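Long-range contacts in 14 kDa fatty acid-binding protein (Schistosoma mansoni, PDB 1VYG), which binds long-chain fatty acids such as arachidonic and oleic acid inside a beta-barrel and may take part in their transport: residues F66-E71 against S84-N89; N36-T41 against T55-K60; D19-K24 against G123-I128. All blocks are in the same frame, centred on the assembly; numbering follows the deposited sequence.

Contact 1. Residues F66-E71 against S84-N89; sequences FKFGEE and SVVEKN
Val86 meets two phenylalanines at once. CG2 sits over the middle of the Phe66 ring, 3.6 Å from the centroid and only 5° off the ring normal, a CH-pi contact with almost no offset. The ring is brought under this methyl by a chi1 of 51°, which sets CG between the backbone N and the carbonyl carbon. CG1 of Val86 lies between the two rings, near Phe66 CE2 and 4.1 Å from Phe68 CE1. Beyond it, Lys88 lays the aliphatic part of its chain over a face of the Phe68 ring, with CB 4.3 Å from the centroid and CD toward the CE2 rim, while NZ is drawn away into a salt bridge with Glu91.

Backbone polar contacts are few. Gly69 N donates to Val86 O over 2.9 Å, with an angle of 153° at the hydrogen; the donor stands above the carbonyl plane. The same oxygen lies at the edge of the Phe68 ring and takes a CA-H...O contact from Phe68 CA at 3.2 Å, and a second such contact runs from Glu71 CA to Ser84 O at 3.3 Å. Where direct bonding stops, a water takes over: it accepts from Val86 N at 2.8 Å and lies within hydrogen-bonding distance of the carbonyl oxygens of Lys67 and Glu70.

Segment 66-71 thus leads from the end of strand 61-66 toward strand 72-75 while leaning on strand 81-88. Strands 61-66 and 72-75 flank the gap known in fatty acid-binding protein barrels; at this end Phe66, on one side of it, packs on Val86, and the water links the loop to strand 81-88. Phe66 and Phe68 also touch Met51 of strand 50-56, and strand 93-99 borders 81-88 on the flank away from strand 72-75.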
loop_
_atom_site.group_PDB
_atom_site.type_symbol
_atom_site.label_atom_id
_atom_site.label_comp_id
_atom_site.label_asym_id
_atom_site.label_seq_id
_atom_site.Cartn_x
_atom_site.Cartn_y
_atom_site.Cartn_z
ATOM N N PHE A 66 2.194 11.000 -5.835
ATOM C CA PHE A 66 2.050 10.541 -7.195
ATOM C C PHE A 66 0.911 11.210 -7.970
ATOM O O PHE A 66 -0.130 11.562 -7.420
ATOM C CB PHE A 66 1.877 9.018 -7.192
ATOM C CG PHE A 66 0.803 8.513 -6.259
ATOM C CD1 PHE A 66 1.127 8.030 -5.005
ATOM C CD2 PHE A 66 -0.530 8.485 -6.656
ATOM C CE1 PHE A 66 0.129 7.549 -4.141
ATOM C CE2 PHE A 66 -1.529 7.991 -5.805
ATOM C CZ PHE A 66 -1.203 7.535 -4.552
ATOM N N LYS A 67 1.161 11.405 -9.257
ATOM C CA LYS A 67 0.123 11.537 -10.269
ATOM C C LYS A 67 -0.334 10.123 -10.675
ATOM O O LYS A 67 0.464 9.184 -10.653
ATOM C CB LYS A 67 0.699 12.280 -11.488
ATOM C CG LYS A 67 -0.325 12.863 -12.454
ATOM C CD LYS A 67 0.107 14.241 -13.004
ATOM C CE LYS A 67 0.588 15.189 -11.884
ATOM N NZ LYS A 67 0.492 16.640 -12.217
ATOM N N PHE A 68 -1.611 9.973 -11.039
ATOM C CA PHE A 68 -2.129 8.686 -11.501
ATOM C C PHE A 68 -1.646 8.403 -12.912
ATOM O O PHE A 68 -1.738 9.263 -13.780
ATOM C CB PHE A 68 -3.667 8.648 -11.476
ATOM C CG PHE A 68 -4.252 8.765 -10.095
ATOM C CD1 PHE A 68 -3.995 7.795 -9.132
ATOM C CD2 PHE A 68 -5.052 9.846 -9.754
ATOM C CE1 PHE A 68 -4.518 7.907 -7.857
ATOM C CE2 PHE A 68 -5.583 9.955 -8.481
ATOM C CZ PHE A 68 -5.307 8.987 -7.527
ATOM N N GLY A 69 -1.139 7.194 -13.129
ATOM C CA GLY A 69 -0.686 6.749 -14.431
ATOM C C GLY A 69 0.795 7.015 -14.610
ATOM O O GLY A 69 1.449 6.421 -15.477
ATOM N N GLU A 70 1.327 7.878 -13.751
ATOM C CA GLU A 70 2.635 8.461 -13.951
ATOM C C GLU A 70 3.668 7.663 -13.165
ATOM O O GLU A 70 3.670 7.680 -11.948
ATOM C CB GLU A 70 2.605 9.926 -13.496
ATOM C CG GLU A 70 3.977 10.543 -13.254
ATOM C CD GLU A 70 3.974 12.065 -13.251
ATOM O OE1 GLU A 70 4.393 12.638 -12.207
ATOM O OE2 GLU A 70 3.580 12.676 -14.298
ATOM N N GLU A 71 4.551 6.974 -13.865
ATOM C CA GLU A 71 5.564 6.176 -13.209
ATOM C C GLU A 71 6.433 7.067 -12.317
ATOM O O GLU A 71 6.580 8.267 -12.569
ATOM C CB GLU A 71 6.402 5.447 -14.254
ATOM C CG GLU A 71 7.335 4.366 -13.718
ATOM C CD GLU A 71 8.662 4.354 -14.442
ATOM O OE1 GLU A 71 9.070 3.265 -14.896
ATOM O OE2 GLU A 71 9.294 5.436 -14.573
ATOM N N SER A 84 7.164 2.431 -9.543
ATOM C CA SER A 84 5.755 2.291 -9.248
ATOM C C SER A 84 4.880 3.083 -10.193
ATOM O O SER A 84 5.281 4.101 -10.715
ATOM C CB SER A 84 5.505 2.720 -7.809
ATOM O OG SER A 84 6.456 2.108 -6.966
ATOM N N VAL A 85 3.683 2.584 -10.434
ATOM C CA VAL A 85 2.624 3.381 -11.024
ATOM C C VAL A 85 1.358 3.120 -10.203
ATOM O O VAL A 85 1.074 1.976 -9.865
ATOM C CB VAL A 85 2.425 3.046 -12.530
ATOM C CG1 VAL A 85 1.935 1.596 -12.753
ATOM C CG2 VAL A 85 1.469 4.005 -13.151
ATOM N N VAL A 86 0.639 4.180 -9.839
ATOM C CA VAL A 86 -0.710 4.061 -9.288
ATOM C C VAL A 86 -1.755 4.460 -10.335
ATOM O O VAL A 86 -1.790 5.597 -10.763
ATOM C CB VAL A 86 -0.944 4.929 -8.005
ATOM C CG1 VAL A 86 -2.233 4.502 -7.315
ATOM C CG2 VAL A 86 0.242 4.842 -7.032
ATOM N N GLU A 87 -2.614 3.520 -10.720
ATOM C CA GLU A 87 -3.737 3.801 -11.609
ATOM C C GLU A 87 -5.024 4.038 -10.815
ATOM O O GLU A 87 -5.267 3.388 -9.809
ATOM C CB GLU A 87 -3.936 2.648 -12.608
ATOM C CG GLU A 87 -2.688 2.260 -13.407
ATOM C CD GLU A 87 -2.354 3.211 -14.556
ATOM O OE1 GLU A 87 -1.417 2.882 -15.350
ATOM O OE2 GLU A 87 -3.002 4.290 -14.663
ATOM N N LYS A 88 -5.836 4.985 -11.266
ATOM C CA LYS A 88 -7.197 5.133 -10.765
ATOM C C LYS A 88 -8.135 4.154 -11.486
ATOM O O LYS A 88 -8.358 4.257 -12.695
ATOM C CB LYS A 88 -7.673 6.568 -10.955
ATOM C CG LYS A 88 -8.922 6.916 -10.184
ATOM C CD LYS A 88 -9.081 8.432 -10.026
ATOM C CE LYS A 88 -9.738 9.095 -11.235
ATOM N NZ LYS A 88 -10.536 10.308 -10.829
ATOM N N ASN A 89 -8.656 3.183 -10.737
ATOM C CA ASN A 89 -9.638 2.236 -11.256
ATOM C C ASN A 89 -11.022 2.870 -11.190
ATOM O O ASN A 89 -11.773 2.887 -12.178
ATOM C CB ASN A 89 -9.604 0.914 -10.473
ATOM C CG ASN A 89 -8.194 0.391 -10.279
ATOM O OD1 ASN A 89 -7.670 0.383 -9.180
ATOM N ND2 ASN A 89 -7.571 -0.025 -11.357
HETATM O O HOH W 1 1.617 6.833 -10.195
#

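Contact 2. Residues N36-T41 against T55-K60; sequences NTVTPT and TESTFK. With ACD (arachidonic acid), chain B.
Pro40 sets its CB against the methyl of Thr55, and two backbone bonds just beyond it fasten the segments together. Thr41 N gives its hydrogen to Glu56 O and Glu56 N returns one to Thr41 O, each over 2.9 Å, making an antiparallel hydrogen-bonded pair. Both donors stand off the plane of the carbonyl they reach. Glu56 O also receives a CA-H...O contact from Pro40 CA.

Followed outward, the Pro40 side chain passes from protein to ligand. CB rests 3.6 Å from Thr55 CG2, a methyl carried anti to the backbone N by a chi1 of -64° at OG1; the next atom, CG, lies 3.7 Å from C18 of the arachidonic acid. Val38 uses both branches: CG2 faces Ser57 CB at 3.9 Å, with C16 of the fatty acid a little farther off, while CG1 slides alongside Thr58 OG1.

Ser57 OG donates to Lys60 O over 3.0 Å, in the carbonyl plane and on a lone pair. That oxygen also accepts from Ser57 N, so the turn 57-60 is closed by two bonds from one residue. The hydroxyl therefore has a polar partner although the terminal methyl of the fatty acid, C20, approaches it.

Pairing of strands 41-47 and 50-56 beside the second helix, with the hydrocarbon tail against their ends and the following turn, is characteristic of the portal region of the fatty acid-binding protein barrel.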
loop_
_atom_site.group_PDB
_atom_site.type_symbol
_atom_site.label_atom_id
_atom_site.label_comp_id
_atom_site.label_asym_id
_atom_site.label_seq_id
_atom_site.Cartn_x
_atom_site.Cartn_y
_atom_site.Cartn_z
ATOM N N ASN A 36 4.682 -8.595 10.010
ATOM C CA ASN A 36 3.604 -9.396 10.579
ATOM C C ASN A 36 3.106 -8.914 11.956
ATOM O O ASN A 36 2.058 -9.362 12.403
ATOM C CB ASN A 36 4.043 -10.867 10.645
ATOM C CG ASN A 36 4.479 -11.405 9.281
ATOM O OD1 ASN A 36 3.920 -11.030 8.248
ATOM N ND2 ASN A 36 5.486 -12.269 9.274
ATOM N N THR A 37 3.843 -8.019 12.621
ATOM C CA THR A 37 3.406 -7.475 13.906
ATOM C C THR A 37 2.763 -6.093 13.788
ATOM O O THR A 37 1.637 -5.889 14.253
ATOM C CB THR A 37 4.573 -7.386 14.919
ATOM O OG1 THR A 37 5.655 -6.639 14.361
ATOM C CG2 THR A 37 5.162 -8.759 15.217
ATOM N N VAL A 38 3.468 -5.144 13.175
ATOM C CA VAL A 38 3.044 -3.746 13.240
ATOM C C VAL A 38 1.763 -3.472 12.470
ATOM O O VAL A 38 1.437 -4.145 11.493
ATOM C CB VAL A 38 4.108 -2.754 12.743
ATOM C CG1 VAL A 38 5.484 -3.124 13.274
ATOM C CG2 VAL A 38 4.097 -2.660 11.224
ATOM N N THR A 39 1.059 -2.453 12.943
ATOM C CA THR A 39 -0.215 -2.039 12.398
ATOM C C THR A 39 -0.050 -0.589 11.949
ATOM O O THR A 39 -0.221 0.337 12.728
ATOM C CB THR A 39 -1.331 -2.197 13.460
ATOM O OG1 THR A 39 -0.990 -1.490 14.653
ATOM C CG2 THR A 39 -1.417 -3.635 13.943
ATOM N N PRO A 40 0.308 -0.396 10.689
ATOM C CA PRO A 40 0.540 0.940 10.181
ATOM C C PRO A 40 -0.731 1.755 10.127
ATOM O O PRO A 40 -1.837 1.210 10.149
ATOM C CB PRO A 40 1.043 0.679 8.761
ATOM C CG PRO A 40 1.441 -0.677 8.754
ATOM C CD PRO A 40 0.500 -1.390 9.622
ATOM N N THR A 41 -0.536 3.062 10.033
ATOM C CA THR A 41 -1.596 4.008 9.851
ATOM C C THR A 41 -1.265 4.746 8.590
ATOM O O THR A 41 -0.290 5.470 8.540
ATOM C CB THR A 41 -1.655 4.959 11.056
ATOM O OG1 THR A 41 -2.055 4.215 12.215
ATOM C CG2 THR A 41 -2.761 5.998 10.928
ATOM N N THR A 55 2.538 6.457 5.265
ATOM C CA THR A 55 2.413 5.274 6.123
ATOM C C THR A 55 3.252 5.456 7.361
ATOM O O THR A 55 4.436 5.774 7.259
ATOM C CB THR A 55 2.838 3.993 5.367
ATOM O OG1 THR A 55 1.944 3.755 4.264
ATOM C CG2 THR A 55 2.682 2.720 6.257
ATOM N N GLU A 56 2.637 5.278 8.527
ATOM C CA GLU A 56 3.322 5.431 9.789
ATOM C C GLU A 56 3.243 4.163 10.604
ATOM O O GLU A 56 2.167 3.719 10.964
ATOM C CB GLU A 56 2.723 6.564 10.627
ATOM C CG GLU A 56 2.873 7.953 10.040
ATOM C CD GLU A 56 2.036 8.957 10.793
ATOM O OE1 GLU A 56 0.785 8.868 10.695
ATOM O OE2 GLU A 56 2.625 9.817 11.488
ATOM N N SER A 57 4.400 3.593 10.904
ATOM C CA SER A 57 4.500 2.528 11.887
ATOM C C SER A 57 5.679 2.825 12.784
ATOM O O SER A 57 6.382 3.826 12.621
ATOM C CB SER A 57 4.680 1.169 11.200
ATOM O OG SER A 57 5.756 1.201 10.276
ATOM N N THR A 58 5.901 1.939 13.734
ATOM C CA THR A 58 7.102 1.993 14.560
ATOM C C THR A 58 8.339 1.667 13.708
ATOM O O THR A 58 9.424 2.146 13.995
ATOM C CB THR A 58 6.966 1.022 15.756
ATOM O OG1 THR A 58 6.546 -0.269 15.294
ATOM C CG2 THR A 58 5.832 1.486 16.706
ATOM N N PHE A 59 8.164 0.878 12.651
ATOM C CA PHE A 59 9.278 0.504 11.794
ATOM C C PHE A 59 9.822 1.714 11.035
ATOM O O PHE A 59 10.923 2.195 11.322
ATOM C CB PHE A 59 8.844 -0.587 10.818
ATOM C CG PHE A 59 9.938 -1.069 9.917
ATOM C CD1 PHE A 59 9.714 -1.214 8.563
ATOM C CD2 PHE A 59 11.187 -1.402 10.432
ATOM C CE1 PHE A 59 10.701 -1.658 7.734
ATOM C CE2 PHE A 59 12.172 -1.869 9.610
ATOM C CZ PHE A 59 11.932 -1.994 8.254
ATOM N N LYS A 60 9.038 2.193 10.072
ATOM C CA LYS A 60 9.341 3.393 9.305
ATOM C C LYS A 60 8.092 4.234 9.125
ATOM O O LYS A 60 6.964 3.725 9.165
ATOM C CB LYS A 60 9.855 3.011 7.927
ATOM C CG LYS A 60 11.091 2.155 7.968
ATOM C CD LYS A 60 11.657 1.878 6.597
ATOM C CE LYS A 60 13.009 1.183 6.730
ATOM N NZ LYS A 60 13.491 0.578 5.449
HETATM C C1 ACD B . -0.485 -1.728 2.678
HETATM C C2 ACD B . 0.070 -2.690 1.664
HETATM C C3 ACD B . 1.561 -2.406 1.502
HETATM C C4 ACD B . 2.305 -3.719 1.241
HETATM C C5 ACD B . 2.845 -3.772 -0.183
HETATM C C6 ACD B . 3.802 -4.670 -0.466
HETATM C C7 ACD B . 4.325 -5.620 0.593
HETATM C C8 ACD B . 5.799 -5.554 0.462
HETATM C C9 ACD B . 6.679 -5.438 1.454
HETATM C C10 ACD B . 6.378 -5.349 2.917
HETATM C C11 ACD B . 7.671 -5.771 3.563
HETATM C C12 ACD B . 7.864 -5.778 4.869
HETATM C C13 ACD B . 6.798 -5.341 5.820
HETATM C C14 ACD B . 7.369 -4.268 6.734
HETATM C C15 ACD B . 6.590 -3.409 7.401
HETATM C C16 ACD B . 5.070 -3.453 7.342
HETATM C C17 ACD B . 4.512 -2.189 6.709
HETATM C C18 ACD B . 4.957 -0.956 7.490
HETATM C C19 ACD B . 5.803 -0.080 6.576
HETATM C C20 ACD B . 6.362 1.156 7.284
HETATM O O1 ACD B . -0.518 -0.510 2.480
HETATM O O2 ACD B . -0.923 -2.250 3.817
HETATM O O HOH W 2 -0.559 7.877 8.585
#

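Contact 3. Residues D19-K24 against G123-I128; sequences DAVMSK and GDVTAI. With ACD (arachidonic acid), chain B.
The first helix of the helix-turn-helix lid that covers the barrel in fatty acid-binding proteins meets the last strand here, Ala20, Val21 and Lys24 facing Val125 and Ala127. Helix 19-23 passes strand 125-128 with axes 7.2 Å apart and an angle of 131° between their directions. Val125 is at the middle of the contact: its CG1, held anti to the backbone N (chi1 -170°), comes 3.5 Å from Ala20 CB and also meets Val21 CG1, while CG2 meets Lys24 CD at 3.6 Å, the two side chains approaching tip to tip. Deeper in, Val21 CG1 presses on Ala127 CB at 3.4 Å.

Past Val125, the Lys24 chain bends at chi3 and crosses the Asp124 side chain at about a right angle, so that NZ reaches OD2 at 2.8 Å. This salt bridge has weak hydrogen-bond geometry, and NZ also makes a weak bond to Val122 O.

Small apolar side chains thus let helix and strand come close, and a charge pair beyond Val125 ties the lid to the turn before the last strand; the carboxylate would probably help to stabilise the ammonium charge.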
loop_
_atom_site.group_PDB
_atom_site.type_symbol
_atom_site.label_atom_id
_atom_site.label_comp_id
_atom_site.label_asym_id
_atom_site.label_seq_id
_atom_site.Cartn_x
_atom_site.Cartn_y
_atom_site.Cartn_z
ATOM N N ASP A 19 2.577 -12.981 5.176
ATOM C CA ASP A 19 3.904 -13.584 5.197
ATOM C C ASP A 19 4.218 -14.299 3.888
ATOM O O ASP A 19 5.377 -14.370 3.484
ATOM C CB ASP A 19 4.075 -14.544 6.357
ATOM C CG ASP A 19 5.544 -14.778 6.701
ATOM O OD1 ASP A 19 6.045 -15.912 6.501
ATOM O OD2 ASP A 19 6.271 -13.888 7.181
ATOM N N ALA A 20 3.188 -14.826 3.233
ATOM C CA ALA A 20 3.365 -15.454 1.937
ATOM C C ALA A 20 3.874 -14.464 0.893
ATOM O O ALA A 20 4.816 -14.791 0.158
ATOM C CB ALA A 20 2.073 -16.095 1.465
ATOM N N VAL A 21 3.281 -13.261 0.830
ATOM C CA VAL A 21 3.574 -12.371 -0.294
ATOM C C VAL A 21 4.971 -11.843 -0.171
ATOM O O VAL A 21 5.657 -11.648 -1.175
ATOM C CB VAL A 21 2.605 -11.155 -0.496
ATOM C CG1 VAL A 21 1.156 -11.568 -0.416
ATOM C CG2 VAL A 21 2.940 -9.965 0.455
ATOM N N MET A 22 5.409 -11.627 1.055
ATOM C CA MET A 22 6.662 -10.937 1.243
ATOM C C MET A 22 7.835 -11.857 1.662
ATOM O O MET A 22 8.958 -11.414 1.752
ATOM C CB MET A 22 6.483 -9.787 2.208
ATOM C CG MET A 22 6.255 -10.205 3.609
ATOM S SD MET A 22 5.833 -8.770 4.550
ATOM C CE MET A 22 5.591 -9.571 6.206
ATOM N N SER A 23 7.563 -13.141 1.869
ATOM C CA SER A 23 8.595 -14.169 1.783
ATOM C C SER A 23 8.964 -14.269 0.318
ATOM O O SER A 23 10.133 -14.402 -0.018
ATOM C CB SER A 23 8.075 -15.533 2.228
ATOM O OG SER A 23 7.628 -15.481 3.565
ATOM N N LYS A 24 7.940 -14.222 -0.534
ATOM C CA LYS A 24 8.093 -14.286 -1.976
ATOM C C LYS A 24 8.783 -13.046 -2.517
ATOM O O LYS A 24 9.421 -13.103 -3.563
ATOM C CB LYS A 24 6.727 -14.504 -2.644
ATOM C CG LYS A 24 6.634 -14.068 -4.082
ATOM C CD LYS A 24 5.458 -14.702 -4.800
ATOM C CE LYS A 24 5.895 -15.820 -5.707
ATOM N NZ LYS A 24 4.799 -16.248 -6.612
ATOM N N GLY A 123 2.612 -12.323 -8.184
ATOM C CA GLY A 123 2.328 -13.472 -9.011
ATOM C C GLY A 123 1.011 -14.090 -8.611
ATOM O O GLY A 123 -0.037 -13.448 -8.680
ATOM N N ASP A 124 1.090 -15.338 -8.170
ATOM C CA ASP A 124 -0.082 -16.122 -7.786
ATOM C C ASP A 124 -0.395 -16.031 -6.288
ATOM O O ASP A 124 -1.364 -16.625 -5.843
ATOM C CB ASP A 124 0.165 -17.587 -8.146
ATOM C CG ASP A 124 1.387 -18.161 -7.419
ATOM O OD1 ASP A 124 1.518 -19.409 -7.328
ATOM O OD2 ASP A 124 2.267 -17.420 -6.910
ATOM N N VAL A 125 0.441 -15.326 -5.523
ATOM C CA VAL A 125 0.235 -15.159 -4.084
ATOM C C VAL A 125 -0.534 -13.855 -3.795
ATOM O O VAL A 125 -0.347 -12.843 -4.470
ATOM C CB VAL A 125 1.581 -15.162 -3.304
ATOM C CG1 VAL A 125 1.348 -15.228 -1.809
ATOM C CG2 VAL A 125 2.464 -16.339 -3.735
ATOM N N THR A 126 -1.402 -13.916 -2.788
ATOM C CA THR A 126 -2.326 -12.851 -2.457
ATOM C C THR A 126 -2.519 -12.746 -0.959
ATOM O O THR A 126 -2.754 -13.728 -0.263
ATOM C CB THR A 126 -3.675 -13.091 -3.119
ATOM O OG1 THR A 126 -3.506 -13.061 -4.530
ATOM C CG2 THR A 126 -4.655 -11.940 -2.854
ATOM N N ALA A 127 -2.408 -11.522 -0.474
ATOM C CA ALA A 127 -2.678 -11.192 0.888
ATOM C C ALA A 127 -3.715 -10.108 0.830
ATOM O O ALA A 127 -3.851 -9.407 -0.163
ATOM C CB ALA A 127 -1.442 -10.694 1.563
ATOM N N ILE A 128 -4.477 -9.993 1.895
ATOM C CA ILE A 128 -5.500 -8.979 1.986
ATOM C C ILE A 128 -5.300 -8.314 3.316
ATOM O O ILE A 128 -5.124 -8.974 4.325
ATOM C CB ILE A 128 -6.907 -9.599 1.880
ATOM C CG1 ILE A 128 -7.119 -10.121 0.445
ATOM C CG2 ILE A 128 -7.971 -8.565 2.281
ATOM C CD1 ILE A 128 -8.377 -10.877 0.227
HETATM C C1 ACD B . -0.485 -1.728 2.678
HETATM C C2 ACD B . 0.070 -2.690 1.664
HETATM C C3 ACD B . 1.561 -2.406 1.502
HETATM C C4 ACD B . 2.305 -3.719 1.241
HETATM C C5 ACD B . 2.845 -3.772 -0.183
HETATM C C6 ACD B . 3.802 -4.670 -0.466
HETATM C C7 ACD B . 4.325 -5.620 0.593
HETATM C C8 ACD B . 5.799 -5.554 0.462
HETATM C C9 ACD B . 6.679 -5.438 1.454
HETATM C C10 ACD B . 6.378 -5.349 2.917
HETATM C C11 ACD B . 7.671 -5.771 3.563
HETATM C C12 ACD B . 7.864 -5.778 4.869
HETATM C C13 ACD B . 6.798 -5.341 5.820
HETATM C C14 ACD B . 7.369 -4.268 6.734
HETATM C C15 ACD B . 6.590 -3.409 7.401
HETATM C C16 ACD B . 5.070 -3.453 7.342
HETATM C C17 ACD B . 4.512 -2.189 6.709
HETATM C C18 ACD B . 4.957 -0.956 7.490
HETATM C C19 ACD B . 5.803 -0.080 6.576
HETATM C C20 ACD B . 6.362 1.156 7.284
HETATM O O1 ACD B . -0.518 -0.510 2.480
HETATM O O2 ACD B . -0.923 -2.250 3.817
#

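In the fold
All three contacts belong to one barrel built from a single antiparallel sheet. Contact 3 spans the chain, joining helix 18-23 near its start to strand 125-133 at its end, and contacts 2 and 1 follow in series between those two ends. The centres of contacts 2 and 3 lie about 18 Å apart, yet the contacts meet where Asn36 ND2 probably bonds to Asp19 OD2, linking the two lid helices. Contact 1 is farther off, its centre about 23 Å from that of contact 2 and about 22 Å from that of contact 3. Contacts 2 and 3 thus border the arachidonic acid from the lid and portal side, while contact 1 holds the connection between the outer strands, 61-66 and 72-75, against strand 81-88.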